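Local coordinates for inositol 2-dehydrogenase/D-chiro-inositol 3-dehydrogenase (PDB 4MIY), which oxidises myo-inositol and D-chiro-inositol to their keto forms, passing the hydride to NAD in a Rossmann-fold domain, at residues E285-E288 with F289-E292. Sequence-based numbering, arbitrary orientation.
Sequences EVQE and FIDE. Unlike the reference sequence in segment 289-292: Glu292 (reference Gln).
The side-chain ends of Gln287 and Asp291 meet one turn apart on the alpha-helix 279-294. This helix packs against the Rossmann domain, the NAD-binding part of this Gfo/Idh/MocA-type dehydrogenase. The i to i+4 backbone bonds run unbroken here. Ile290 N points almost straight at Val286 O, with an N-H...O angle of 177°. Asp291 N reaches Gln287 O at 3.0 Å.

The Gln287 side chain can be followed outward. From CB the chain runs to CG, which lies 4.0 Å from Asp291 OD2. The chain then bends at chi2 (68°), which swings the amide toward the next turn. CD stands 4.0 Å from Asp291 OD1. At the tip, NE2 donates to Asp291 OD1 at 3.0 Å. NE2 meets that oxygen from above the carboxylate plane, and the N-H...O angle is a bent 140°. NE2 also donates to Thr26 O, so the same amide nitrogen ties the helix to a loop of the Rossmann domain. With an alanine at Asp291 the carboxylate is gone, which would probably cost NE2 one of these two acceptors, leaving the Thr26 O bond in place and the amide freer to turn.

Val286 and Ile290 form an apolar patch on the buried side. Val286 CG1 lies 4.4 Å from Ile290 CG1, and both side chains rest on Leu21 of helix 12-24. Phe289 turns its ring away from the preceding turn and meets Phe94 edge-to-face. Glu285, also buried, has its side chain about 6 Å from the bound NAD.

Glu288 extends outward, and its OE1 is hydrogen-bonded to Tyr129 OH. Glu288 OE2 and Glu292 OE1 are 6.3 Å apart, so any repulsion between them is probably modest. Glu292 CG lies beside its own backbone N, 3.4 Å from Glu288 O.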
# COMPACT_ATOMS: atom_id res chain seq x y z
N GLU A 285 -3.88 -0.61 -28.52
CA GLU A 285 -5.01 -0.96 -29.33
C GLU A 285 -4.83 -0.63 -30.80
O GLU A 285 -5.03 -1.45 -31.64
CB GLU A 285 -6.20 -0.25 -28.74
CG GLU A 285 -7.31 0.01 -29.62
CD GLU A 285 -8.38 0.93 -29.02
OE1 GLU A 285 -9.39 0.39 -28.64
OE2 GLU A 285 -8.22 2.14 -28.99
N VAL A 286 -4.40 0.57 -31.08
CA VAL A 286 -4.20 1.00 -32.43
C VAL A 286 -2.97 0.36 -33.07
O VAL A 286 -3.00 0.01 -34.22
CB VAL A 286 -4.13 2.53 -32.49
CG1 VAL A 286 -3.82 2.97 -33.86
CG2 VAL A 286 -5.41 3.10 -32.05
N GLN A 287 -1.92 0.13 -32.30
CA GLN A 287 -0.78 -0.53 -32.85
C GLN A 287 -1.11 -1.94 -33.25
O GLN A 287 -0.63 -2.41 -34.25
CB GLN A 287 0.37 -0.55 -31.87
CG GLN A 287 1.66 -1.09 -32.46
CD GLN A 287 2.26 -0.19 -33.50
OE1 GLN A 287 2.81 0.84 -33.21
NE2 GLN A 287 2.16 -0.61 -34.73
N GLU A 288 -1.92 -2.62 -32.47
CA GLU A 288 -2.32 -3.97 -32.82
C GLU A 288 -3.15 -4.01 -34.12
O GLU A 288 -2.94 -4.84 -34.96
CB GLU A 288 -3.10 -4.62 -31.69
CG GLU A 288 -3.40 -6.07 -31.92
CD GLU A 288 -4.34 -6.63 -30.91
OE1 GLU A 288 -5.52 -6.39 -31.02
OE2 GLU A 288 -3.88 -7.29 -30.00
N PHE A 289 -4.07 -3.08 -34.27
CA PHE A 289 -4.88 -3.00 -35.47
C PHE A 289 -3.97 -2.80 -36.69
O PHE A 289 -4.07 -3.51 -37.65
CB PHE A 289 -5.91 -1.88 -35.34
CG PHE A 289 -6.75 -1.66 -36.58
CD1 PHE A 289 -7.79 -2.48 -36.88
CD2 PHE A 289 -6.45 -0.66 -37.44
CE1 PHE A 289 -8.52 -2.29 -38.03
CE2 PHE A 289 -7.19 -0.48 -38.56
CZ PHE A 289 -8.20 -1.30 -38.85
N ILE A 290 -3.09 -1.84 -36.62
CA ILE A 290 -2.16 -1.59 -37.70
C ILE A 290 -1.30 -2.83 -38.03
O ILE A 290 -1.14 -3.16 -39.16
CB ILE A 290 -1.26 -0.39 -37.39
CG1 ILE A 290 -2.06 0.92 -37.35
CG2 ILE A 290 -0.11 -0.29 -38.38
CD1 ILE A 290 -2.86 1.20 -38.59
N ASP A 291 -0.77 -3.49 -37.02
CA ASP A 291 0.01 -4.69 -37.22
C ASP A 291 -0.75 -5.81 -37.92
O ASP A 291 -0.22 -6.52 -38.71
CB ASP A 291 0.52 -5.23 -35.89
CG ASP A 291 1.58 -4.35 -35.23
OD1 ASP A 291 2.10 -3.41 -35.81
OD2 ASP A 291 1.93 -4.67 -34.11
N GLU A 292 -2.02 -5.95 -37.61
CA GLU A 292 -2.83 -6.92 -38.30
C GLU A 292 -3.05 -6.55 -39.75
O GLU A 292 -2.95 -7.38 -40.60
CB GLU A 292 -4.18 -7.10 -37.58
CG GLU A 292 -4.08 -7.80 -36.25
CD GLU A 292 -3.47 -9.17 -36.33
OE1 GLU A 292 -2.41 -9.36 -35.77
OE2 GLU A 292 -4.07 -10.05 -36.93